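Side-chain contacts in histidine kinase (Methanosarcina mazei, PDB 3LI9), which forms the extracellular sensor domain of a membrane-bound signalling protein that probably transfers phosphate from ATP to a protein histidine: residues E16-M21 against I250-P255; H237-D242 against V267-M272; L201-P204 against N208-G211; E34-I39 against V151-P156. One frame throughout, in Å; residues are numbered along the deposited sequence.

Contact 1: residues E16-M21 against I250-P255; sequences EKSIEM and IMFYEP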
loop_
_atom_site.group_PDB
_atom_site.type_symbol
_atom_site.label_atom_id
_atom_site.label_comp_id
_atom_site.label_asym_id
_atom_site.label_seq_id
_atom_site.Cartn_x
_atom_site.Cartn_y
_atom_site.Cartn_z
ATOM N N GLU A 16 -25.562 11.165 8.837
ATOM C CA GLU A 16 -24.412 11.913 9.333
ATOM C C GLU A 16 -23.581 11.075 10.285
ATOM O O GLU A 16 -22.348 11.155 10.283
ATOM C CB GLU A 16 -24.883 13.205 10.008
ATOM C CG GLU A 16 -25.032 14.329 9.001
ATOM C CD GLU A 16 -25.762 15.547 9.565
ATOM O OE1 GLU A 16 -26.234 15.466 10.730
ATOM O OE2 GLU A 16 -25.835 16.568 8.832
ATOM N N LYS A 17 -24.223 10.245 11.082
ATOM C CA LYS A 17 -23.451 9.415 11.937
ATOM C C LYS A 17 -22.638 8.429 11.112
ATOM O O LYS A 17 -21.545 8.014 11.552
ATOM C CB LYS A 17 -24.338 8.665 12.916
ATOM C CG LYS A 17 -23.702 7.437 13.557
ATOM C CD LYS A 17 -24.826 6.616 14.198
ATOM C CE LYS A 17 -24.470 5.165 14.367
ATOM N NZ LYS A 17 -23.735 4.890 15.659
ATOM N N SER A 18 -23.216 7.969 9.986
ATOM C CA SER A 18 -22.561 6.901 9.218
ATOM C C SER A 18 -21.359 7.515 8.479
ATOM O O SER A 18 -20.310 6.826 8.348
ATOM C CB SER A 18 -23.548 6.164 8.232
ATOM O OG SER A 18 -24.427 5.395 9.004
ATOM N N ILE A 19 -21.519 8.754 7.993
ATOM C CA ILE A 19 -20.456 9.482 7.263
ATOM C C ILE A 19 -19.300 9.614 8.276
ATOM O O ILE A 19 -18.153 9.343 7.957
ATOM C CB ILE A 19 -20.951 10.875 6.824
ATOM C CG1 ILE A 19 -21.946 10.686 5.666
ATOM C CG2 ILE A 19 -19.836 11.697 6.367
ATOM C CD1 ILE A 19 -22.600 12.100 5.213
ATOM N N GLU A 20 -19.609 10.006 9.509
ATOM C CA GLU A 20 -18.526 10.251 10.519
ATOM C C GLU A 20 -17.883 8.932 10.903
ATOM O O GLU A 20 -16.683 8.899 11.109
ATOM C CB GLU A 20 -19.067 10.866 11.804
ATOM C CG GLU A 20 -19.538 12.249 11.549
ATOM C CD GLU A 20 -18.414 13.205 11.264
ATOM O OE1 GLU A 20 -17.221 12.997 11.625
ATOM O OE2 GLU A 20 -18.718 14.223 10.712
HETATM N N MSE A 21 -18.668 7.862 10.997
HETATM C CA MSE A 21 -18.094 6.543 11.271
HETATM C C MSE A 21 -17.108 6.086 10.173
HETATM O O MSE A 21 -16.021 5.550 10.460
HETATM C CB MSE A 21 -19.188 5.443 11.389
HETATM C CG MSE A 21 -18.535 4.177 11.847
HETATM SE SE MSE A 21 -20.056 2.883 12.114
HETATM C CE MSE A 21 -20.498 3.341 13.884
ATOM N N ILE A 250 -26.997 1.802 1.217
ATOM C CA ILE A 250 -26.243 2.992 0.943
ATOM C C ILE A 250 -24.786 2.608 1.166
ATOM O O ILE A 250 -24.513 1.957 2.168
ATOM C CB ILE A 250 -26.595 4.060 1.968
ATOM C CG1 ILE A 250 -28.111 4.364 1.886
ATOM C CG2 ILE A 250 -25.888 5.383 1.616
ATOM C CD1 ILE A 250 -28.595 4.934 3.143
HETATM N N MSE A 251 -23.919 3.008 0.251
HETATM C CA MSE A 251 -22.476 2.743 0.432
HETATM C C MSE A 251 -21.895 4.127 0.762
HETATM O O MSE A 251 -21.910 5.039 -0.115
HETATM C CB MSE A 251 -21.989 2.103 -0.854
HETATM C CG MSE A 251 -20.622 2.384 -1.277
HETATM SE SE MSE A 251 -20.193 1.297 -2.857
HETATM C CE MSE A 251 -21.225 -0.157 -2.435
ATOM N N PHE A 252 -21.306 4.239 1.963
ATOM C CA PHE A 252 -20.615 5.435 2.388
ATOM C C PHE A 252 -19.112 5.213 2.194
ATOM O O PHE A 252 -18.598 4.147 2.613
ATOM C CB PHE A 252 -20.830 5.722 3.824
ATOM C CG PHE A 252 -22.271 5.978 4.201
ATOM C CD1 PHE A 252 -22.726 7.292 4.273
ATOM C CD2 PHE A 252 -23.086 4.910 4.550
ATOM C CE1 PHE A 252 -24.104 7.521 4.673
ATOM C CE2 PHE A 252 -24.414 5.118 4.973
ATOM C CZ PHE A 252 -24.905 6.411 4.999
ATOM N N TYR A 253 -18.462 6.103 1.466
ATOM C CA TYR A 253 -17.021 5.859 1.226
ATOM C C TYR A 253 -16.269 7.117 1.659
ATOM O O TYR A 253 -16.693 8.261 1.376
ATOM C CB TYR A 253 -16.702 5.498 -0.202
ATOM C CG TYR A 253 -17.373 6.402 -1.246
ATOM C CD1 TYR A 253 -16.729 7.522 -1.743
ATOM C CD2 TYR A 253 -18.709 6.145 -1.627
ATOM C CE1 TYR A 253 -17.379 8.353 -2.697
ATOM C CE2 TYR A 253 -19.364 6.984 -2.542
ATOM C CZ TYR A 253 -18.728 8.040 -3.066
ATOM O OH TYR A 253 -19.461 8.845 -3.962
ATOM N N GLU A 254 -15.120 6.921 2.328
ATOM C CA GLU A 254 -14.337 8.095 2.806
ATOM C C GLU A 254 -12.882 7.792 2.555
ATOM O O GLU A 254 -12.407 6.670 2.742
ATOM C CB GLU A 254 -14.567 8.350 4.301
ATOM C CG GLU A 254 -15.953 8.942 4.621
ATOM C CD GLU A 254 -16.087 10.346 4.092
ATOM O OE1 GLU A 254 -15.104 11.023 3.774
ATOM O OE2 GLU A 254 -17.249 10.762 3.988
ATOM N N PRO A 255 -12.132 8.786 2.026
ATOM C CA PRO A 255 -10.775 8.541 1.603
ATOM C C PRO A 255 -9.797 8.323 2.729
ATOM O O PRO A 255 -9.892 8.954 3.788
ATOM C CB PRO A 255 -10.403 9.814 0.828
ATOM C CG PRO A 255 -11.311 10.857 1.368
ATOM C CD PRO A 255 -12.615 10.149 1.675
#
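S18 sets its CB over one face of the F252 ring, the tight part of the contact. CB of S18 lies 3.6 Å from the centroid of the F252 ring, 18° off the ring normal, in a CH-pi interaction; I250, two residues back and so on the same side of the strand, lays CG2 against the opposite face, toward the rim, clamping the phenyl. A small serine suits the helix here because it lets the backbone come close, and its OG turns back to the carbonyl of A14 in a weak bond. With CG1 anti to its carbonyl carbon (chi1 -73°), I19 brings that carbon obliquely to F252, CG1 to CD1 3.8 Å. An alanine in place of F252 would probably open a gap between S18 and I250 and rob I19 of its apolar partner. Toward solvent the fit is looser: partly exposed E254, its chain bent, touches CG2 of I19 with OE2 at 3.6 Å, without a polar bond. The axes of segments 16-21 and 250-255 come within 8.2 Å, at 40° to each other, consistent with the double-Cache (PDC) fold, in which the long N-terminal helix lies along the sheet of the second PAS-like unit.

Contact 2: residues H237-D242 against V267-M272; sequences HVEIKD and VPKEEM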
loop_
_atom_site.group_PDB
_atom_site.type_symbol
_atom_site.label_atom_id
_atom_site.label_comp_id
_atom_site.label_asym_id
_atom_site.label_seq_id
_atom_site.Cartn_x
_atom_site.Cartn_y
_atom_site.Cartn_z
ATOM N N HIS A 237 -21.495 9.361 -0.688
ATOM C CA HIS A 237 -22.257 8.134 -0.498
ATOM C C HIS A 237 -23.161 7.939 -1.737
ATOM O O HIS A 237 -23.464 8.890 -2.473
ATOM C CB HIS A 237 -23.051 8.044 0.791
ATOM C CG HIS A 237 -23.979 9.197 1.034
ATOM N ND1 HIS A 237 -25.307 9.219 0.608
ATOM C CD2 HIS A 237 -23.763 10.365 1.674
ATOM C CE1 HIS A 237 -25.863 10.360 0.987
ATOM N NE2 HIS A 237 -24.949 11.074 1.639
ATOM N N VAL A 238 -23.431 6.690 -2.060
ATOM C CA VAL A 238 -24.389 6.372 -3.171
ATOM C C VAL A 238 -25.484 5.486 -2.638
ATOM O O VAL A 238 -25.280 4.730 -1.712
ATOM C CB VAL A 238 -23.726 5.704 -4.389
ATOM C CG1 VAL A 238 -22.853 6.684 -5.105
ATOM C CG2 VAL A 238 -22.985 4.358 -3.964
ATOM N N GLU A 239 -26.702 5.553 -3.232
ATOM C CA GLU A 239 -27.809 4.705 -2.810
ATOM C C GLU A 239 -28.138 3.747 -3.934
ATOM O O GLU A 239 -28.216 4.166 -5.064
ATOM C CB GLU A 239 -29.048 5.543 -2.574
ATOM C CG GLU A 239 -28.728 6.634 -1.583
ATOM C CD GLU A 239 -29.918 7.059 -0.742
ATOM O OE1 GLU A 239 -31.008 6.461 -0.900
ATOM O OE2 GLU A 239 -29.734 7.988 0.087
ATOM N N ILE A 240 -28.259 2.477 -3.605
ATOM C CA ILE A 240 -28.361 1.437 -4.661
ATOM C C ILE A 240 -29.578 0.581 -4.420
ATOM O O ILE A 240 -29.692 -0.035 -3.395
ATOM C CB ILE A 240 -27.151 0.521 -4.630
ATOM C CG1 ILE A 240 -25.848 1.361 -4.583
ATOM C CG2 ILE A 240 -27.161 -0.459 -5.806
ATOM C CD1 ILE A 240 -24.562 0.507 -4.503
ATOM N N LYS A 241 -30.530 0.543 -5.342
ATOM C CA LYS A 241 -31.728 -0.234 -4.989
ATOM C C LYS A 241 -31.617 -1.590 -5.686
ATOM O O LYS A 241 -31.322 -1.646 -6.870
ATOM C CB LYS A 241 -32.975 0.510 -5.438
ATOM C CG LYS A 241 -34.242 -0.334 -5.319
ATOM C CD LYS A 241 -35.398 0.393 -5.948
ATOM C CE LYS A 241 -36.749 -0.241 -5.656
ATOM N NZ LYS A 241 -37.811 0.528 -6.444
ATOM N N ASP A 242 -31.796 -2.668 -4.961
ATOM C CA ASP A 242 -31.579 -3.968 -5.529
ATOM C C ASP A 242 -32.882 -4.332 -6.217
ATOM O O ASP A 242 -33.909 -4.383 -5.543
ATOM C CB ASP A 242 -31.266 -4.976 -4.411
ATOM C CG ASP A 242 -30.951 -6.391 -4.945
ATOM O OD1 ASP A 242 -31.814 -7.015 -5.642
ATOM O OD2 ASP A 242 -29.822 -6.888 -4.699
ATOM N N VAL A 267 -24.627 -0.003 4.312
ATOM C CA VAL A 267 -25.672 0.032 5.313
ATOM C C VAL A 267 -27.033 -0.093 4.593
ATOM O O VAL A 267 -27.316 0.703 3.692
ATOM C CB VAL A 267 -25.745 1.411 5.966
ATOM C CG1 VAL A 267 -26.754 1.376 7.057
ATOM C CG2 VAL A 267 -24.403 1.848 6.587
ATOM N N PRO A 268 -27.833 -1.048 5.025
ATOM C CA PRO A 268 -29.188 -1.225 4.505
ATOM C C PRO A 268 -30.010 -0.017 4.960
ATOM O O PRO A 268 -30.098 0.254 6.172
ATOM C CB PRO A 268 -29.664 -2.485 5.211
ATOM C CG PRO A 268 -28.431 -3.180 5.642
ATOM C CD PRO A 268 -27.508 -2.064 6.030
ATOM N N LYS A 269 -30.565 0.714 4.006
ATOM C CA LYS A 269 -31.232 1.956 4.311
ATOM C C LYS A 269 -32.358 1.770 5.299
ATOM O O LYS A 269 -32.519 2.571 6.238
ATOM C CB LYS A 269 -31.773 2.583 3.040
ATOM C CG LYS A 269 -32.498 3.931 3.266
ATOM C CD LYS A 269 -32.649 4.654 1.897
ATOM C CE LYS A 269 -33.135 6.109 2.065
ATOM N NZ LYS A 269 -33.255 6.850 0.723
ATOM N N GLU A 270 -33.150 0.730 5.104
ATOM C CA GLU A 270 -34.261 0.511 6.025
ATOM C C GLU A 270 -33.812 0.276 7.489
ATOM O O GLU A 270 -34.517 0.649 8.450
ATOM C CB GLU A 270 -35.172 -0.606 5.512
ATOM C CG GLU A 270 -35.909 -1.271 6.637
ATOM C CD GLU A 270 -36.464 -2.630 6.240
ATOM O OE1 GLU A 270 -36.821 -2.790 5.052
ATOM O OE2 GLU A 270 -36.554 -3.526 7.117
ATOM N N GLU A 271 -32.637 -0.306 7.693
ATOM C CA GLU A 271 -32.123 -0.446 9.047
ATOM C C GLU A 271 -31.670 0.887 9.630
ATOM O O GLU A 271 -31.699 1.092 10.833
ATOM C CB GLU A 271 -30.937 -1.401 9.042
ATOM C CG GLU A 271 -31.324 -2.805 8.698
ATOM C CD GLU A 271 -30.136 -3.776 8.623
ATOM O OE1 GLU A 271 -29.068 -3.512 9.242
ATOM O OE2 GLU A 271 -30.288 -4.806 7.933
HETATM N N MSE A 272 -31.210 1.776 8.760
HETATM C CA MSE A 272 -30.524 3.011 9.174
HETATM C C MSE A 272 -31.597 3.982 9.630
HETATM O O MSE A 272 -31.412 4.762 10.583
HETATM C CB MSE A 272 -29.735 3.628 8.004
HETATM C CG MSE A 272 -28.473 4.404 8.387
HETATM SE SE MSE A 272 -27.833 5.690 7.058
HETATM C CE MSE A 272 -29.498 6.522 6.387
#
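K269 and E239 make this contact alone, through a salt bridge at the surface. V267 is still strand, its backbone paired with I250 of the central strand 248-256. P268 then ends the extended run and occupies the N-cap position, where the helix needs no N-H from it, so a proline is tolerated. K269 opens the terminal helix. Its CG is anti to the backbone N (chi1 -180°) and the rest of the chain is extended, which carries the ammonium past strand 248-256 to the edge strand 236-241: NZ of K269 lies 2.8 Å from OE1 of E239, on the syn lone pair. In the antiparallel sheet of this PAS-like unit, strands 236-241 and 261-268 flank strand 248-256, so the bridge spans the middle strand, and the aliphatic part of K269 rests on I250. The second carboxylate oxygen, OE2 of E239, is bonded to the hydroxyl of Y15 on the long helix. A leucine in place of E239 would probably leave the K269 ammonium without its counter-charge and the Y15 hydroxyl without this partner. Further on, E271 anchors its carboxylate to T188 and the backbone N of D187, and buried selenomethionine M272 packs on S18 and Y15.

Contact 3: residues L201-P204 against N208-G211; sequences LSHP and NWIG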
loop_
_atom_site.group_PDB
_atom_site.type_symbol
_atom_site.label_atom_id
_atom_site.label_comp_id
_atom_site.label_asym_id
_atom_site.label_seq_id
_atom_site.Cartn_x
_atom_site.Cartn_y
_atom_site.Cartn_z
ATOM N N LEU A 201 -9.549 -4.606 -0.762
ATOM C CA LEU A 201 -8.448 -5.027 0.122
ATOM C C LEU A 201 -9.006 -6.005 1.209
ATOM O O LEU A 201 -8.233 -6.562 2.017
ATOM C CB LEU A 201 -7.883 -3.836 0.900
ATOM C CG LEU A 201 -7.370 -2.790 -0.150
ATOM C CD1 LEU A 201 -6.709 -1.653 0.536
ATOM C CD2 LEU A 201 -6.494 -3.397 -1.246
ATOM N N SER A 202 -10.353 -6.088 1.301
ATOM C CA SER A 202 -11.005 -6.946 2.319
ATOM C C SER A 202 -12.409 -7.221 1.801
ATOM O O SER A 202 -12.914 -6.483 0.939
ATOM C CB SER A 202 -11.161 -6.239 3.680
ATOM O OG SER A 202 -11.971 -5.066 3.617
ATOM N N HIS A 203 -13.046 -8.259 2.332
ATOM C CA HIS A 203 -14.522 -8.423 2.128
ATOM C C HIS A 203 -14.968 -9.481 3.111
ATOM O O HIS A 203 -14.252 -10.451 3.298
ATOM C CB HIS A 203 -14.843 -8.857 0.708
ATOM C CG HIS A 203 -16.316 -8.740 0.390
ATOM N ND1 HIS A 203 -17.224 -9.749 0.693
ATOM C CD2 HIS A 203 -17.035 -7.733 -0.160
ATOM C CE1 HIS A 203 -18.435 -9.370 0.320
ATOM N NE2 HIS A 203 -18.348 -8.157 -0.215
ATOM N N PRO A 204 -16.121 -9.310 3.792
ATOM C CA PRO A 204 -16.408 -10.212 4.905
ATOM C C PRO A 204 -16.681 -11.633 4.387
ATOM O O PRO A 204 -16.374 -12.595 5.111
ATOM C CB PRO A 204 -17.709 -9.634 5.484
ATOM C CG PRO A 204 -17.732 -8.177 5.084
ATOM C CD PRO A 204 -17.078 -8.181 3.710
ATOM N N ASN A 208 -12.272 -14.392 -2.358
ATOM C CA ASN A 208 -11.755 -14.400 -3.712
ATOM C C ASN A 208 -11.747 -13.064 -4.438
ATOM O O ASN A 208 -11.086 -12.894 -5.474
ATOM C CB ASN A 208 -12.619 -15.393 -4.584
ATOM C CG ASN A 208 -14.084 -15.000 -4.629
ATOM O OD1 ASN A 208 -14.696 -14.706 -3.624
ATOM N ND2 ASN A 208 -14.638 -14.979 -5.825
ATOM N N TRP A 209 -12.486 -12.086 -3.891
ATOM C CA TRP A 209 -12.474 -10.748 -4.460
ATOM C C TRP A 209 -11.226 -9.935 -4.039
ATOM O O TRP A 209 -10.825 -8.976 -4.743
ATOM C CB TRP A 209 -13.716 -9.972 -3.992
ATOM C CG TRP A 209 -14.967 -10.420 -4.654
ATOM C CD1 TRP A 209 -15.122 -11.447 -5.562
ATOM C CD2 TRP A 209 -16.259 -9.834 -4.472
ATOM N NE1 TRP A 209 -16.469 -11.551 -5.923
ATOM C CE2 TRP A 209 -17.169 -10.551 -5.297
ATOM C CE3 TRP A 209 -16.733 -8.769 -3.710
ATOM C CZ2 TRP A 209 -18.535 -10.234 -5.348
ATOM C CZ3 TRP A 209 -18.101 -8.464 -3.761
ATOM C CH2 TRP A 209 -18.963 -9.203 -4.595
ATOM N N ILE A 210 -10.669 -10.309 -2.890
ATOM C CA ILE A 210 -9.493 -9.522 -2.319
ATOM C C ILE A 210 -8.324 -9.522 -3.310
ATOM O O ILE A 210 -7.798 -10.592 -3.729
ATOM C CB ILE A 210 -9.102 -10.007 -0.947
ATOM C CG1 ILE A 210 -10.282 -9.908 0.055
ATOM C CG2 ILE A 210 -7.792 -9.311 -0.425
ATOM C CD1 ILE A 210 -10.022 -10.558 1.396
ATOM N N GLY A 211 -7.913 -8.319 -3.704
ATOM C CA GLY A 211 -6.843 -8.145 -4.671
ATOM C C GLY A 211 -7.153 -8.540 -6.080
ATOM O O GLY A 211 -6.245 -8.522 -6.922
#
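The imidazole of H203 is covered on both faces: W209 brings CE3 to 3.7 Å above one, offset toward the rim, and CD of the following P204 lies at 3.3 Å above the other. The pair with W209 is T-shaped, the indole turning the edge of its six-membered ring toward the imidazole face, with centroids 4.8 Å apart and planes at 63°. The closest atoms are NE2 of H203 and CZ3 of W209, at 3.6 Å. H203 takes up this place with CG anti to its backbone N (chi1 -168°), and its rotation is fixed at the other nitrogen, for ND1 accepts the backbone N-H groups of both T205 and Q206. A histidine thus serves twice, as an aromatic surface and as a fastener of the turn that follows it. I210 works on the backbone instead: CG2 lies 3.7 Å from O of L201, CG1 is 3.8 Å from CA of S202, and CD1 runs on toward N of H203. A branched apolar side chain fits this strip of main chain well. W209 is further packed by the rings of F200 and F218. This loop, between strand 190-194 and helix 221-231, lies against helix 174-180, where D177 accepts the N-H of H203, and against strand 190-194, where M193 holds the S202 hydroxyl; L201 and I210 both reach F149 on strand 148-159.

Contact 4: residues E34-I39 against V151-P156; sequences EANQAI and VSYDSP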
loop_
_atom_site.group_PDB
_atom_site.type_symbol
_atom_site.label_atom_id
_atom_site.label_comp_id
_atom_site.label_asym_id
_atom_site.label_seq_id
_atom_site.Cartn_x
_atom_site.Cartn_y
_atom_site.Cartn_z
ATOM N N GLU A 34 0.612 6.181 7.414
ATOM C CA GLU A 34 1.461 7.345 7.488
ATOM C C GLU A 34 2.773 6.915 8.217
ATOM O O GLU A 34 3.858 7.416 7.910
ATOM C CB GLU A 34 0.770 8.476 8.273
ATOM C CG GLU A 34 -0.473 8.971 7.560
ATOM C CD GLU A 34 -0.731 10.477 7.604
ATOM O OE1 GLU A 34 0.102 11.292 8.035
ATOM O OE2 GLU A 34 -1.849 10.885 7.212
ATOM N N ALA A 35 2.648 6.031 9.209
ATOM C CA ALA A 35 3.885 5.593 9.916
ATOM C C ALA A 35 4.769 4.806 8.923
ATOM O O ALA A 35 6.023 5.042 8.865
ATOM C CB ALA A 35 3.549 4.718 11.182
ATOM N N ASN A 36 4.162 3.889 8.131
ATOM C CA ASN A 36 4.980 3.089 7.226
ATOM C C ASN A 36 5.620 3.931 6.148
ATOM O O ASN A 36 6.812 3.711 5.776
ATOM C CB ASN A 36 4.062 1.993 6.580
ATOM C CG ASN A 36 3.737 0.896 7.545
ATOM O OD1 ASN A 36 4.466 0.681 8.514
ATOM N ND2 ASN A 36 2.645 0.213 7.310
ATOM N N GLN A 37 4.896 4.932 5.668
ATOM C CA GLN A 37 5.465 5.863 4.685
ATOM C C GLN A 37 6.669 6.598 5.310
ATOM O O GLN A 37 7.729 6.787 4.597
ATOM C CB GLN A 37 4.382 6.901 4.292
ATOM C CG GLN A 37 4.836 8.055 3.395
ATOM C CD GLN A 37 3.647 8.916 3.043
ATOM O OE1 GLN A 37 3.042 9.598 3.895
ATOM N NE2 GLN A 37 3.340 8.919 1.809
ATOM N N ALA A 38 6.531 7.018 6.574
ATOM C CA ALA A 38 7.615 7.794 7.247
ATOM C C ALA A 38 8.845 6.876 7.454
ATOM O O ALA A 38 9.974 7.390 7.444
ATOM C CB ALA A 38 7.117 8.314 8.604
ATOM N N ILE A 39 8.670 5.552 7.563
ATOM C CA ILE A 39 9.844 4.662 7.752
ATOM C C ILE A 39 10.670 4.674 6.469
ATOM O O ILE A 39 11.896 4.915 6.472
ATOM C CB ILE A 39 9.392 3.238 8.018
ATOM C CG1 ILE A 39 8.695 3.182 9.409
ATOM C CG2 ILE A 39 10.661 2.250 8.007
ATOM C CD1 ILE A 39 8.018 1.812 9.712
ATOM N N VAL A 151 1.294 -4.130 -0.150
ATOM C CA VAL A 151 1.557 -2.900 -0.896
ATOM C C VAL A 151 2.985 -2.451 -0.596
ATOM O O VAL A 151 3.531 -2.811 0.438
ATOM C CB VAL A 151 0.520 -1.829 -0.461
ATOM C CG1 VAL A 151 0.688 -1.338 0.989
ATOM C CG2 VAL A 151 0.386 -0.750 -1.495
ATOM N N SER A 152 3.553 -1.647 -1.495
ATOM C CA SER A 152 4.903 -1.136 -1.274
ATOM C C SER A 152 4.914 0.367 -1.164
ATOM O O SER A 152 4.248 1.024 -1.964
ATOM C CB SER A 152 5.767 -1.537 -2.521
ATOM O OG SER A 152 7.110 -1.322 -2.182
ATOM N N TYR A 153 5.701 0.880 -0.235
ATOM C CA TYR A 153 5.906 2.331 -0.095
ATOM C C TYR A 153 7.335 2.605 -0.559
ATOM O O TYR A 153 8.263 1.953 -0.082
ATOM C CB TYR A 153 5.837 2.749 1.381
ATOM C CG TYR A 153 4.478 2.585 2.069
ATOM C CD1 TYR A 153 3.662 3.704 2.289
ATOM C CD2 TYR A 153 4.006 1.317 2.451
ATOM C CE1 TYR A 153 2.439 3.566 2.917
ATOM C CE2 TYR A 153 2.737 1.165 3.055
ATOM C CZ TYR A 153 1.987 2.329 3.280
ATOM O OH TYR A 153 0.749 2.196 3.882
ATOM N N ASP A 154 7.539 3.613 -1.412
ATOM C CA ASP A 154 8.890 3.839 -1.934
ATOM C C ASP A 154 9.191 5.323 -1.916
ATOM O O ASP A 154 8.361 6.121 -2.293
ATOM C CB ASP A 154 9.019 3.324 -3.365
ATOM C CG ASP A 154 8.693 1.855 -3.452
ATOM O OD1 ASP A 154 9.610 1.064 -3.135
ATOM O OD2 ASP A 154 7.505 1.463 -3.719
ATOM N N SER A 155 10.403 5.659 -1.512
ATOM C CA SER A 155 10.817 7.097 -1.491
ATOM C C SER A 155 12.127 7.272 -2.211
ATOM O O SER A 155 13.033 6.452 -2.101
ATOM C CB SER A 155 11.090 7.573 -0.045
ATOM O OG SER A 155 9.921 7.628 0.715
ATOM N N PRO A 156 12.213 8.332 -3.039
ATOM C CA PRO A 156 13.427 8.566 -3.760
ATOM C C PRO A 156 14.573 9.057 -2.858
ATOM O O PRO A 156 14.340 9.841 -1.938
ATOM C CB PRO A 156 13.004 9.660 -4.809
ATOM C CG PRO A 156 11.900 10.429 -4.082
ATOM C CD PRO A 156 11.135 9.318 -3.343
HETATM O O HOH W 1 7.706 6.427 1.770
#
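Y153 gives up the most surface here, its ring lying beneath N36 and Q37 of the helix. With CG anti to the carbonyl carbon (chi1 -66°), the phenol leaves the strand and slides under the helix, where CB of N36 stands over one face, 4.0 Å from the centroid of the Y153 ring and 18° off its normal. This is a CH-pi contact, and the polar end of N36 is occupied elsewhere: its buried OD1 takes hydrogen bonds from Q71 and from Q32, one turn earlier. Asparagine therefore suits the place, giving a short carbon to the ring and an amide to the interior. Q37 meets the ring obliquely and with its main chain as much as its side chain, since CA lies 3.7 Å and CB 3.8 Å from CD1 of Y153. Beyond CG the chain of this partly exposed residue is extended. The motif is that of a PAS-like Cache unit, a long helix laid over one side of a central antiparallel sheet, here strand 148-159 with strand 162-172 beside it. V169 and V171 of that neighbour, with L139 and M33, also pack against Y153, for which a large, flat side chain is well chosen. Farther along, a water bridges helix and strand, donating to O of Q37 at 2.8 Å and to OG of S155 at 2.7 Å; the same serine hydroxyl is hydrogen-bonded to D137.

Contacts 1 and 4 use the same long helix, 13-48, near its start and farther along, and each lays it over a different sheet, their centres about 27 Å apart. Both set a serine or asparagine CB on an aromatic face, but contact 4 is buried near the chain's centre and adds a water bridge, whereas contact 1 is only partly buried. Contact 2 touches contact 1 through the sheet they share, where strand 248-256 is hydrogen-bonded to both strands of contact 2; at the surface its chemistry is ionic. Contact 3, buried like contact 4, joins two pieces of one loop instead of distant elements, and relies on ring stacking and backbone packing.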